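Local coordinates for protein aminotransferase, class I and II (Erwinia tasmaniensis, PDB 5Z0Q) that belongs to the class I and II aminotransferases, a family built on fold type I of pyridoxal-5'-phosphate-dependent enzymes, and carries pyridoxal-5'-phosphate in its pocket as a two-chain assembly, at residues G178-R183 / T321-F326; A110-H115 / A135-L140; E71-V76 / V280-A285; D18-D23 / I40-F45; Q309-L314 / Q379-A384. All blocks are in the same frame, centred on the assembly; numbering follows the deposited sequence.

Contact 1. Residues G178-R183 / T321-F326; sequences GGTVYR and TPEASF
Residues Gly179, Val181 and Arg183 of the loop between strand 166-172 and helix 184-197, just past the pocket residue Asn176, receive Pro322, Glu323 and Ala324 of the loop joining strands 318-319 and 329-331, consistent with a tie between the large and small domains of this fold. Glu323 carries most of it. Its CG lies anti to the carbonyl carbon (chi1 -64°) and the chain beyond is extended, which sends the carboxylate out along the 178-183 backbone. Val181 N donates to Glu323 OE1 at 2.9 Å, meeting that oxygen nearly along its C-O bond. Arg183, its chain bent at chi2, comes from the opposite direction and grips the carboxylate end-on: NH2 reaches OE2 of Glu323 at 2.9 Å and NH1 reaches OE1 at 3.3 Å. Guanidinium and carboxylate planes are 19° apart but stepped, so both nitrogens approach from above the carboxylate plane. Arg150 also forms a salt bridge with Glu323 OE1, making this carboxylate the hub of two arginines and a backbone N-H, a setting that would probably keep it ionised. Nearer the root of Glu323, Val181 CG2 rests 3.7 Å from Glu323 CB and 3.9 Å from Ala324 CB. Gly179, with positive phi and no side chain, brings its CA within 4.6 Å of Pro322 CA. Around the contact, Thr180 OG1 is hydrogen-bonded to the backbone O of Trp151 on edge strand 151-152, Arg304 of helix 290-313 holds Pro322 O, and Arg183 occupies the N-cap position of helix 184-197.

Contact 2. Residues A110-H115 / A135-L140; sequences AFTEAH and AGRQHL
The polar part of this surface contact rests on Arg137, whose guanidinium reaches the backbone of Thr112 and Glu113 at the C-terminal side of helix 101-111. NH2 of Arg137 donates to Thr112 O at 2.6 Å through a nearly straight bond (167°); the oxygen lies in the guanidinium plane, whereas the donor stands well above the carbonyl plane, 57° out of it. Arg137 NE is also close to Glu113 O, at 2.9 Å, but its N-H is badly angled for a hydrogen bond. Ala114 N lies over one guanidinium face, shifted toward the rim. Van der Waals contact comes from Thr112, whose CG2 is 3.7 Å from Arg137 NE and 4.0 Å from Arg137 CD as the two side chains run antiparallel alongside one another. A bend at chi2 (-61°) directs the guanidinium to the 112-114 backbone. Gln138 adds looser contact near the backbone of Ala114 and His115. Gly136, at positive phi, closes helix 127-134 with a Schellman motif, and Arg137 and Gln138 lead on into strand 139-146. That strand pairs in parallel with strand 117-122, with helix 127-134 as the beta-alpha-beta crossover between them; Arg137 packs on Pro132 of this helix and on Val108 of helix 101-111, joining the ends of both helices beside strands 117-122 and 139-146 of the large sheet.

Contact 3. Residues E71-V76 / V280-A285; sequences EALAEV and VAASAA
Leu73 and Ser283 are the closest CA pair between segments 71-76 and 280-285, 4.8 Å apart. The short segments run roughly the same way, at 30°, with axes 8.8 Å from each other. Leu73 has CG anti to the backbone N (chi1 176°), and both methyl branches reach toward Ala282: CD1 comes within 4.0 Å of Ala282 CB and CD2 within 4.2 Å of the same atom. CD1 also brushes the Ala282 carbonyl. The leucine therefore lies along the flank of the partner helix, and Tyr279, Trp286 and Phe96 of strand 94-97 complete its surroundings. Ser283 works the other way, from helix 276-288 toward the backbone of Leu73. Its OG, anti to its own carbonyl carbon (chi1 -72°), points back along the helix and is hydrogen-bonded to Tyr279 O, one turn earlier. Held there, OG rests 3.4 Å from Leu73 CB and 4.1 Å from Ala72 CB. Leu73 N is 3.3 Å from the hydroxyl, at an angle too poor for a hydrogen bond; this N-H is instead satisfied by Ser70 OG, which is also weakly bonded to Ser283 OG. The buried serine is thus provided for by its own helix. Val76, one turn on from Leu73, adds a loose touch of CG1 on Ser283 O at 4.4 Å. Two helices running the same way at a modest crossing angle thus pack through small residues, with Leu73 laid against Ala282; within this fold type I enzyme they join helix 71-83, beside strand 94-97 of the large sheet, to helix 276-288, beside helix 49-59.

Contact 4. Residues D18-D23 / I40-F45; sequences DRRHSD and IADTDF
Past the inverse gamma turn centred on Ala41, where Asp42 N is bonded to Ile40 O, Asp42 is the first residue of segment 40-45 to approach Arg20: its OD2 lies 4.1 Å from Arg20 NH2, near the guanidinium plane. The two flat groups are almost perpendicular, and the charges attract at a separation longer than a salt bridge. A chi1 of 69° swings CG of Asp42 between its backbone N and carbonyl carbon, directing the carboxylate at segment 18-23. Asp42 O itself takes hydrogen bonds from Asn366 and Lys26. Next, Thr43 O lies near the guanidinium plane, 4.4 Å from Arg20 NH2, too far for a bond. The segment links strand 36-38 to helix 49-59, whereas residues 18-23 belong to the N-terminal arm, which in this two-chain enzyme fold runs along the subunit interface; Val63 of the second subunit packs on Asp18 and Arg20, and Gly65 of that subunit on Asp42. Asp44 comes next and makes the salt bridge: OD1 meets Arg20 NH1 at 3.4 Å, a weak hydrogen bond of 131°, with the carboxylate and guanidinium planes 81° apart. Arg20, despite turns at chi2 and chi3, reaches straight across from segment 18-23. Trp27 NE1 is the stronger partner of Asp44 OD1. Beyond the side chain, Asp44 O lies 4.2 Å from Asp18 OD2, with no bond between them.

Contact 5. Residues Q309-L314 / Q379-A384; sequences QHVNRL and QRMTRA
Met381 of helix 371-385 faces Val311 and Leu314, and each part of its side chain can be followed across. CB, at the root, lies 4.0 Å from Leu314 CD1. CG stands anti to the carbonyl carbon (chi1 -67°), and an extended chi2 carries SD toward Val311. A bend at chi3 (56°) then brings the terminal CE against two hydrophobic branches, 3.8 Å from Leu314 CD1 and 3.9 Å from Val311 CG2. Leu314 meets the methionine at about a right angle, touching both its root and its tip. On the more polar side, Thr382 OG1 lies in the plane of the His310 imidazole, at the ring edge, 2.8 Å from NE2. The same hydroxyl is hydrogen-bonded to Leu378 O one turn earlier, which fixes its place, while Leu314 CD2 comes within 4.0 Å of it. Leu317, Phe365 and Leu349 of strand 349-353 continue the apolar surface round Met381. Helix 371-385 and the C-terminal end of helix 290-313 thus pack together beside strand 349-353, consistent with the small C-terminal domain of fold type I enzymes.

In the fold
Contacts 1 and 4 meet directly: Phe326 at the end of contact 1 packs its CE2 3.6 Å from Thr43 CG2 of contact 4. Contacts 1, 3 and 4 each lie within about 11 Å of a bound pyridoxal-5'-phosphate. In contact 4 the side chain of Asp42 is about 8 Å from a bound pyridoxal-5'-phosphate. In contact 1 Gly179 is about 10 Å from a bound pyridoxal-5'-phosphate, and in contact 3 the side chain of Ala282 is about 11 Å from one. Contact 5 approaches contact 1 to about 6 Å between nearest atoms. Contact 2 stands apart on the large-domain surface, its centre about 42 Å from that of contact 5. Contacts 3 and 5 use successive helices, 276-288 and 290-313, yet their centres are about 41 Å apart.

Contact 1. Residues G178-R183 / T321-F326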
# COMPACT_ATOMS: atom_id res chain seq x y z
N GLY A 178 15.49 -17.78 12.83
CA GLY A 178 16.55 -18.21 13.73
C GLY A 178 17.00 -17.13 14.69
O GLY A 178 17.29 -17.40 15.86
N GLY A 179 17.05 -15.88 14.23
CA GLY A 179 17.56 -14.80 15.04
C GLY A 179 19.05 -14.61 14.97
O GLY A 179 19.61 -13.89 15.81
N THR A 180 19.72 -15.21 13.99
CA THR A 180 21.17 -15.13 13.89
C THR A 180 21.59 -13.78 13.33
O THR A 180 21.06 -13.32 12.32
CB THR A 180 21.70 -16.25 13.00
OG1 THR A 180 21.40 -17.52 13.59
CG2 THR A 180 23.21 -16.12 12.82
N VAL A 181 22.54 -13.14 14.01
CA VAL A 181 23.19 -11.93 13.53
C VAL A 181 24.49 -12.35 12.85
O VAL A 181 25.44 -12.76 13.52
CB VAL A 181 23.45 -10.93 14.66
CG1 VAL A 181 24.25 -9.74 14.15
CG2 VAL A 181 22.14 -10.47 15.28
N TYR A 182 24.53 -12.25 11.52
CA TYR A 182 25.69 -12.72 10.78
C TYR A 182 26.89 -11.83 11.03
O TYR A 182 26.79 -10.60 11.01
CB TYR A 182 25.37 -12.79 9.29
CG TYR A 182 24.39 -13.88 8.93
CD1 TYR A 182 24.81 -15.20 8.78
CD2 TYR A 182 23.05 -13.60 8.74
CE1 TYR A 182 23.92 -16.20 8.46
CE2 TYR A 182 22.15 -14.60 8.41
CZ TYR A 182 22.59 -15.90 8.28
OH TYR A 182 21.69 -16.89 7.95
N ARG A 183 28.05 -12.45 11.26
CA ARG A 183 29.29 -11.73 11.50
C ARG A 183 29.88 -11.24 10.19
O ARG A 183 29.38 -11.53 9.10
CB ARG A 183 30.27 -12.62 12.26
CG ARG A 183 29.80 -13.07 13.63
CD ARG A 183 29.63 -11.89 14.58
NE ARG A 183 29.33 -12.34 15.94
CZ ARG A 183 28.11 -12.56 16.40
NH1 ARG A 183 27.06 -12.39 15.61
NH2 ARG A 183 27.93 -12.97 17.65
N THR A 321 19.62 -19.45 21.68
CA THR A 321 19.38 -18.09 22.15
C THR A 321 19.49 -17.12 20.98
O THR A 321 20.57 -16.99 20.39
CB THR A 321 20.38 -17.72 23.24
OG1 THR A 321 20.22 -18.59 24.37
CG2 THR A 321 20.17 -16.28 23.69
N PRO A 322 18.40 -16.43 20.62
CA PRO A 322 18.45 -15.56 19.44
C PRO A 322 19.32 -14.34 19.69
O PRO A 322 19.14 -13.63 20.68
CB PRO A 322 16.99 -15.17 19.22
CG PRO A 322 16.37 -15.29 20.58
CD PRO A 322 17.08 -16.43 21.26
N GLU A 323 20.28 -14.11 18.80
CA GLU A 323 21.09 -12.90 18.87
C GLU A 323 20.29 -11.64 18.53
O GLU A 323 20.78 -10.54 18.80
CB GLU A 323 22.30 -13.03 17.95
CG GLU A 323 23.26 -14.14 18.34
CD GLU A 323 24.44 -14.26 17.39
OE1 GLU A 323 24.27 -14.00 16.18
OE2 GLU A 323 25.54 -14.62 17.86
N ALA A 324 19.09 -11.79 17.97
CA ALA A 324 18.25 -10.65 17.62
C ALA A 324 16.82 -10.94 18.02
O ALA A 324 16.23 -11.93 17.56
CB ALA A 324 18.34 -10.35 16.12
N SER A 325 16.27 -10.09 18.88
CA SER A 325 14.88 -10.19 19.31
C SER A 325 13.94 -10.09 18.11
O SER A 325 14.30 -9.55 17.05
CB SER A 325 14.59 -9.08 20.33
OG SER A 325 14.79 -9.56 21.65
N PHE A 326 12.72 -10.61 18.26
CA PHE A 326 12.18 -11.14 19.52
C PHE A 326 11.60 -12.54 19.37
O PHE A 326 10.57 -12.87 19.97
CB PHE A 326 11.11 -10.19 20.06
CG PHE A 326 10.22 -9.59 19.00
CD1 PHE A 326 9.09 -10.27 18.57
CD2 PHE A 326 10.53 -8.37 18.43
CE1 PHE A 326 8.28 -9.73 17.59
CE2 PHE A 326 9.72 -7.82 17.45
CZ PHE A 326 8.59 -8.50 17.03

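Contact 2. Residues A110-H115 / A135-L140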
# COMPACT_ATOMS: atom_id res chain seq x y z
N ALA A 110 11.49 -8.36 -10.87
CA ALA A 110 12.29 -7.43 -11.66
C ALA A 110 13.71 -7.90 -11.91
O ALA A 110 14.29 -7.55 -12.95
CB ALA A 110 12.33 -6.06 -10.97
N PHE A 111 14.29 -8.68 -11.00
CA PHE A 111 15.69 -9.10 -11.11
C PHE A 111 15.83 -10.56 -11.52
O PHE A 111 16.93 -11.11 -11.43
CB PHE A 111 16.41 -8.85 -9.79
CG PHE A 111 16.35 -7.42 -9.33
CD1 PHE A 111 16.41 -6.38 -10.25
CD2 PHE A 111 16.22 -7.11 -7.99
CE1 PHE A 111 16.35 -5.06 -9.83
CE2 PHE A 111 16.16 -5.80 -7.56
CZ PHE A 111 16.23 -4.77 -8.48
N THR A 112 14.75 -11.20 -11.96
CA THR A 112 14.77 -12.60 -12.34
C THR A 112 13.87 -12.79 -13.56
O THR A 112 12.92 -12.03 -13.77
CB THR A 112 14.30 -13.51 -11.19
OG1 THR A 112 14.86 -13.04 -9.96
CG2 THR A 112 14.74 -14.94 -11.42
N GLU A 113 14.19 -13.80 -14.36
CA GLU A 113 13.39 -14.16 -15.53
C GLU A 113 12.89 -15.60 -15.37
O GLU A 113 13.24 -16.30 -14.42
CB GLU A 113 14.21 -13.98 -16.81
CG GLU A 113 14.33 -12.52 -17.23
CD GLU A 113 15.63 -12.23 -17.95
OE1 GLU A 113 16.42 -13.17 -18.15
OE2 GLU A 113 15.85 -11.05 -18.32
N ALA A 114 12.06 -16.02 -16.33
CA ALA A 114 11.33 -17.28 -16.19
C ALA A 114 12.27 -18.47 -16.04
O ALA A 114 12.01 -19.38 -15.26
CB ALA A 114 10.40 -17.48 -17.38
N HIS A 115 13.38 -18.47 -16.79
CA HIS A 115 14.31 -19.58 -16.75
C HIS A 115 15.29 -19.50 -15.58
O HIS A 115 16.05 -20.45 -15.36
CB HIS A 115 15.10 -19.66 -18.06
CG HIS A 115 15.96 -18.46 -18.31
ND1 HIS A 115 15.44 -17.23 -18.67
CD2 HIS A 115 17.30 -18.29 -18.26
CE1 HIS A 115 16.42 -16.37 -18.83
NE2 HIS A 115 17.56 -16.98 -18.59
N ALA A 135 5.69 -15.93 -8.70
CA ALA A 135 6.26 -15.33 -9.90
C ALA A 135 6.67 -16.37 -10.94
O ALA A 135 7.24 -16.00 -11.98
CB ALA A 135 7.46 -14.46 -9.54
N GLY A 136 6.41 -17.65 -10.69
CA GLY A 136 6.80 -18.69 -11.63
C GLY A 136 8.29 -18.97 -11.65
O GLY A 136 8.82 -19.35 -12.70
N ARG A 137 8.97 -18.80 -10.53
CA ARG A 137 10.41 -19.02 -10.42
C ARG A 137 10.67 -20.20 -9.49
O ARG A 137 10.12 -20.26 -8.39
CB ARG A 137 11.12 -17.78 -9.90
CG ARG A 137 10.75 -16.48 -10.60
CD ARG A 137 11.09 -16.53 -12.08
NE ARG A 137 11.28 -15.20 -12.63
CZ ARG A 137 10.29 -14.43 -13.09
NH1 ARG A 137 9.04 -14.86 -13.05
NH2 ARG A 137 10.56 -13.22 -13.58
N GLN A 138 11.51 -21.13 -9.94
CA GLN A 138 11.94 -22.21 -9.06
C GLN A 138 12.94 -21.68 -8.04
O GLN A 138 13.63 -20.69 -8.28
CB GLN A 138 12.54 -23.36 -9.87
CG GLN A 138 13.87 -23.05 -10.55
CD GLN A 138 13.72 -22.26 -11.85
OE1 GLN A 138 12.89 -21.35 -11.95
NE2 GLN A 138 14.53 -22.60 -12.84
N HIS A 139 13.00 -22.34 -6.89
CA HIS A 139 13.75 -21.84 -5.75
C HIS A 139 14.70 -22.91 -5.24
O HIS A 139 14.32 -24.07 -5.10
CB HIS A 139 12.80 -21.40 -4.63
CG HIS A 139 13.49 -20.70 -3.49
ND1 HIS A 139 14.06 -19.46 -3.62
CD2 HIS A 139 13.69 -21.08 -2.21
CE1 HIS A 139 14.59 -19.10 -2.46
NE2 HIS A 139 14.38 -20.06 -1.59
N LEU A 140 15.94 -22.51 -4.97
CA LEU A 140 16.96 -23.39 -4.40
C LEU A 140 17.17 -23.02 -2.94
O LEU A 140 17.43 -21.86 -2.62
CB LEU A 140 18.28 -23.28 -5.17
CG LEU A 140 19.44 -24.11 -4.64
CD1 LEU A 140 19.12 -25.60 -4.71
CD2 LEU A 140 20.72 -23.81 -5.40

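Contact 3. Residues E71-V76 / V280-A285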
# COMPACT_ATOMS: atom_id res chain seq x y z
N GLU A 71 10.83 13.88 2.94
CA GLU A 71 12.24 14.25 2.96
C GLU A 71 12.84 14.05 4.34
O GLU A 71 14.04 13.77 4.47
CB GLU A 71 12.42 15.70 2.51
CG GLU A 71 12.46 15.88 1.00
CD GLU A 71 12.58 17.34 0.59
OE1 GLU A 71 11.76 18.16 1.05
OE2 GLU A 71 13.51 17.67 -0.17
N ALA A 72 12.02 14.18 5.39
CA ALA A 72 12.51 13.97 6.75
C ALA A 72 12.87 12.51 6.99
O ALA A 72 13.88 12.21 7.63
CB ALA A 72 11.48 14.44 7.76
N LEU A 73 12.06 11.58 6.48
CA LEU A 73 12.36 10.16 6.63
C LEU A 73 13.64 9.79 5.89
O LEU A 73 14.47 9.04 6.41
CB LEU A 73 11.19 9.32 6.14
CG LEU A 73 11.39 7.80 6.13
CD1 LEU A 73 11.73 7.30 7.53
CD2 LEU A 73 10.16 7.09 5.60
N ALA A 74 13.81 10.30 4.67
CA ALA A 74 15.03 10.03 3.92
C ALA A 74 16.25 10.61 4.62
O ALA A 74 17.34 10.02 4.58
CB ALA A 74 14.92 10.59 2.50
N GLU A 75 16.10 11.76 5.28
CA GLU A 75 17.21 12.38 5.98
C GLU A 75 17.60 11.57 7.22
O GLU A 75 18.78 11.30 7.45
CB GLU A 75 16.86 13.82 6.36
CG GLU A 75 17.94 14.56 7.13
CD GLU A 75 17.57 14.78 8.59
OE1 GLU A 75 17.87 13.91 9.43
OE2 GLU A 75 16.96 15.83 8.89
N VAL A 76 16.61 11.18 8.02
CA VAL A 76 16.91 10.45 9.25
C VAL A 76 17.37 9.03 8.93
O VAL A 76 18.14 8.44 9.70
CB VAL A 76 15.69 10.45 10.19
CG1 VAL A 76 14.53 9.66 9.59
CG2 VAL A 76 16.07 9.90 11.55
N VAL A 280 4.75 9.87 8.77
CA VAL A 280 4.93 10.64 9.99
C VAL A 280 5.41 9.75 11.13
O VAL A 280 6.28 10.13 11.92
CB VAL A 280 3.63 11.38 10.35
CG1 VAL A 280 3.77 12.09 11.68
CG2 VAL A 280 3.26 12.36 9.26
N ALA A 281 4.87 8.53 11.22
CA ALA A 281 5.26 7.63 12.30
C ALA A 281 6.67 7.09 12.09
O ALA A 281 7.45 6.98 13.04
CB ALA A 281 4.26 6.49 12.41
N ALA A 282 7.02 6.75 10.85
CA ALA A 282 8.35 6.21 10.58
C ALA A 282 9.43 7.25 10.82
O ALA A 282 10.53 6.91 11.27
CB ALA A 282 8.42 5.68 9.15
N SER A 283 9.14 8.52 10.51
CA SER A 283 10.11 9.58 10.78
C SER A 283 10.34 9.74 12.28
O SER A 283 11.48 9.73 12.75
CB SER A 283 9.64 10.89 10.16
OG SER A 283 9.76 10.86 8.75
N ALA A 284 9.25 9.89 13.05
CA ALA A 284 9.38 10.06 14.49
C ALA A 284 10.01 8.84 15.15
O ALA A 284 10.66 8.97 16.19
CB ALA A 284 8.02 10.36 15.11
N ALA A 285 9.81 7.65 14.57
CA ALA A 285 10.41 6.45 15.13
C ALA A 285 11.93 6.51 15.08
O ALA A 285 12.60 6.29 16.09
CB ALA A 285 9.90 5.22 14.38

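Contact 4. Residues D18-D23 / I40-F45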
# COMPACT_ATOMS: atom_id res chain seq x y z
N ASP A 18 -2.17 -4.53 27.57
CA ASP A 18 -3.29 -3.96 26.83
C ASP A 18 -4.32 -5.04 26.52
O ASP A 18 -4.03 -6.24 26.56
CB ASP A 18 -2.80 -3.31 25.53
CG ASP A 18 -1.69 -2.31 25.76
OD1 ASP A 18 -1.08 -2.32 26.85
OD2 ASP A 18 -1.41 -1.51 24.84
N ARG A 19 -5.53 -4.60 26.20
CA ARG A 19 -6.63 -5.49 25.87
C ARG A 19 -7.02 -5.30 24.41
O ARG A 19 -7.15 -4.17 23.94
CB ARG A 19 -7.84 -5.22 26.78
CG ARG A 19 -9.02 -6.15 26.53
CD ARG A 19 -8.62 -7.61 26.65
NE ARG A 19 -8.81 -8.34 25.40
CZ ARG A 19 -8.60 -9.65 25.25
NH1 ARG A 19 -8.80 -10.22 24.07
NH2 ARG A 19 -8.21 -10.38 26.28
N ARG A 20 -7.20 -6.42 23.71
CA ARG A 20 -7.55 -6.42 22.29
C ARG A 20 -8.57 -7.53 22.05
O ARG A 20 -8.18 -8.71 22.05
CB ARG A 20 -6.32 -6.61 21.41
CG ARG A 20 -4.98 -6.30 22.09
CD ARG A 20 -4.27 -5.11 21.45
NE ARG A 20 -3.44 -5.50 20.31
CZ ARG A 20 -2.15 -5.79 20.39
NH1 ARG A 20 -1.53 -5.74 21.57
NH2 ARG A 20 -1.47 -6.14 19.31
N HIS A 21 -9.86 -7.22 21.86
CA HIS A 21 -10.52 -5.90 21.93
C HIS A 21 -9.95 -4.78 21.06
O HIS A 21 -10.01 -3.60 21.43
CB HIS A 21 -10.60 -5.42 23.39
CG HIS A 21 -11.81 -5.90 24.12
ND1 HIS A 21 -12.08 -5.55 25.43
CD2 HIS A 21 -12.82 -6.71 23.73
CE1 HIS A 21 -13.21 -6.12 25.81
NE2 HIS A 21 -13.68 -6.83 24.80
N SER A 22 -9.41 -5.15 19.90
CA SER A 22 -8.95 -4.17 18.93
C SER A 22 -9.06 -4.77 17.53
O SER A 22 -9.91 -5.63 17.29
CB SER A 22 -7.51 -3.74 19.22
OG SER A 22 -6.59 -4.76 18.89
N ASP A 23 -8.22 -4.31 16.61
CA ASP A 23 -8.16 -4.89 15.27
C ASP A 23 -6.90 -5.71 15.05
O ASP A 23 -6.58 -6.05 13.90
CB ASP A 23 -8.27 -3.79 14.21
CG ASP A 23 -7.19 -2.73 14.35
OD1 ASP A 23 -6.43 -2.77 15.34
OD2 ASP A 23 -7.11 -1.85 13.46
N ILE A 40 2.33 -14.27 15.43
CA ILE A 40 2.71 -13.29 14.41
C ILE A 40 3.72 -12.31 14.98
O ILE A 40 3.71 -11.98 16.18
CB ILE A 40 1.45 -12.57 13.87
CG1 ILE A 40 1.76 -11.86 12.55
CG2 ILE A 40 0.90 -11.59 14.89
CD1 ILE A 40 0.53 -11.30 11.86
N ALA A 41 4.63 -11.84 14.12
CA ALA A 41 5.83 -11.12 14.54
C ALA A 41 5.51 -9.64 14.76
O ALA A 41 5.87 -8.76 13.98
CB ALA A 41 6.94 -11.31 13.53
N ASP A 42 4.82 -9.38 15.87
CA ASP A 42 4.63 -8.02 16.36
C ASP A 42 4.54 -8.06 17.87
O ASP A 42 4.14 -9.08 18.45
CB ASP A 42 3.39 -7.35 15.74
CG ASP A 42 2.09 -7.96 16.24
OD1 ASP A 42 2.08 -9.15 16.62
OD2 ASP A 42 1.06 -7.24 16.24
N THR A 43 4.92 -6.97 18.51
CA THR A 43 4.92 -6.91 19.96
C THR A 43 3.61 -6.31 20.46
O THR A 43 2.86 -5.66 19.72
CB THR A 43 6.10 -6.09 20.48
OG1 THR A 43 6.03 -4.75 19.97
CG2 THR A 43 7.42 -6.73 20.03
N ASP A 44 3.33 -6.55 21.74
CA ASP A 44 2.16 -5.99 22.41
C ASP A 44 2.45 -4.65 23.07
O ASP A 44 1.70 -4.22 23.95
CB ASP A 44 1.62 -6.98 23.45
CG ASP A 44 1.20 -8.30 22.84
OD1 ASP A 44 0.72 -8.29 21.68
OD2 ASP A 44 1.35 -9.34 23.51
N PHE A 45 3.52 -3.97 22.65
CA PHE A 45 3.98 -2.75 23.30
C PHE A 45 3.36 -1.53 22.65
O PHE A 45 3.30 -1.43 21.42
CB PHE A 45 5.50 -2.65 23.26
CG PHE A 45 6.21 -3.83 23.88
CD1 PHE A 45 5.67 -4.47 24.98
CD2 PHE A 45 7.40 -4.29 23.36
CE1 PHE A 45 6.32 -5.56 25.55
CE2 PHE A 45 8.05 -5.37 23.92
CZ PHE A 45 7.51 -6.00 25.02

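Contact 5. Residues Q309-L314 / Q379-A384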
# COMPACT_ATOMS: atom_id res chain seq x y z
N GLN A 309 16.55 -20.12 29.08
CA GLN A 309 16.85 -21.00 30.21
C GLN A 309 15.70 -21.95 30.51
O GLN A 309 15.93 -23.08 30.95
CB GLN A 309 17.20 -20.17 31.44
CG GLN A 309 17.48 -20.98 32.69
CD GLN A 309 18.07 -20.15 33.82
OE1 GLN A 309 17.88 -20.46 35.00
NE2 GLN A 309 18.78 -19.09 33.46
N HIS A 310 14.46 -21.53 30.25
CA HIS A 310 13.31 -22.37 30.55
C HIS A 310 13.15 -23.49 29.53
O HIS A 310 12.81 -24.63 29.90
CB HIS A 310 12.04 -21.53 30.61
CG HIS A 310 10.85 -22.27 31.13
ND1 HIS A 310 10.55 -22.34 32.47
CD2 HIS A 310 9.89 -22.99 30.49
CE1 HIS A 310 9.46 -23.07 32.64
NE2 HIS A 310 9.04 -23.47 31.45
N VAL A 311 13.38 -23.20 28.25
CA VAL A 311 13.17 -24.20 27.21
C VAL A 311 14.19 -25.33 27.33
O VAL A 311 13.86 -26.50 27.14
CB VAL A 311 13.21 -23.54 25.82
CG1 VAL A 311 13.36 -24.59 24.72
CG2 VAL A 311 11.96 -22.71 25.59
N ASN A 312 15.44 -25.00 27.65
CA ASN A 312 16.48 -26.01 27.71
C ASN A 312 16.32 -26.96 28.90
O ASN A 312 16.90 -28.04 28.89
CB ASN A 312 17.86 -25.35 27.74
CG ASN A 312 18.15 -24.55 26.48
OD1 ASN A 312 18.58 -23.40 26.55
ND2 ASN A 312 17.90 -25.16 25.33
N ARG A 313 15.53 -26.57 29.91
CA ARG A 313 15.26 -27.47 31.02
C ARG A 313 14.14 -28.46 30.72
O ARG A 313 14.07 -29.51 31.37
CB ARG A 313 14.90 -26.67 32.28
CG ARG A 313 16.07 -25.94 32.92
CD ARG A 313 15.79 -25.65 34.38
NE ARG A 313 16.87 -24.90 35.01
CZ ARG A 313 16.84 -23.59 35.21
NH1 ARG A 313 15.79 -22.88 34.84
NH2 ARG A 313 17.87 -22.99 35.80
N LEU A 314 13.28 -28.15 29.76
CA LEU A 314 12.20 -29.06 29.42
C LEU A 314 12.74 -30.24 28.61
O LEU A 314 13.63 -30.05 27.77
CB LEU A 314 11.10 -28.33 28.64
CG LEU A 314 10.44 -27.18 29.40
CD1 LEU A 314 9.40 -26.48 28.54
CD2 LEU A 314 9.81 -27.68 30.70
N GLN A 379 4.71 -21.32 31.94
CA GLN A 379 4.07 -22.30 32.82
C GLN A 379 3.15 -23.24 32.04
O GLN A 379 3.05 -24.42 32.39
CB GLN A 379 3.31 -21.60 33.94
CG GLN A 379 2.73 -22.54 34.98
CD GLN A 379 3.78 -23.44 35.62
OE1 GLN A 379 4.95 -23.08 35.71
NE2 GLN A 379 3.35 -24.62 36.06
N ARG A 380 2.49 -22.74 31.00
CA ARG A 380 1.70 -23.62 30.14
C ARG A 380 2.59 -24.60 29.39
O ARG A 380 2.15 -25.72 29.10
CB ARG A 380 0.86 -22.80 29.16
CG ARG A 380 -0.24 -21.98 29.81
CD ARG A 380 -1.20 -21.43 28.78
NE ARG A 380 -2.34 -20.75 29.40
CZ ARG A 380 -3.41 -20.34 28.74
NH1 ARG A 380 -3.50 -20.53 27.43
NH2 ARG A 380 -4.40 -19.73 29.38
N MET A 381 3.82 -24.21 29.08
CA MET A 381 4.76 -25.15 28.48
C MET A 381 5.18 -26.22 29.48
O MET A 381 5.25 -27.41 29.14
CB MET A 381 5.99 -24.41 27.95
CG MET A 381 5.71 -23.49 26.78
SD MET A 381 7.18 -22.60 26.25
CE MET A 381 8.31 -23.95 25.95
N THR A 382 5.47 -25.82 30.72
CA THR A 382 5.80 -26.79 31.76
C THR A 382 4.63 -27.73 32.03
O THR A 382 4.81 -28.94 32.16
CB THR A 382 6.23 -26.07 33.04
OG1 THR A 382 7.39 -25.28 32.78
CG2 THR A 382 6.54 -27.07 34.14
N ARG A 383 3.42 -27.17 32.10
CA ARG A 383 2.24 -28.00 32.36
C ARG A 383 1.95 -28.95 31.21
O ARG A 383 1.41 -30.04 31.44
CB ARG A 383 1.03 -27.10 32.64
CG ARG A 383 -0.19 -27.84 33.15
CD ARG A 383 -1.34 -26.89 33.45
NE ARG A 383 -0.93 -25.77 34.29
CZ ARG A 383 -0.81 -24.51 33.87
NH1 ARG A 383 -1.08 -24.21 32.60
NH2 ARG A 383 -0.43 -23.56 34.71
N ALA A 384 2.30 -28.56 29.98
CA ALA A 384 2.00 -29.39 28.82
C ALA A 384 2.90 -30.62 28.74
O ALA A 384 2.44 -31.71 28.38
CB ALA A 384 2.11 -28.57 27.54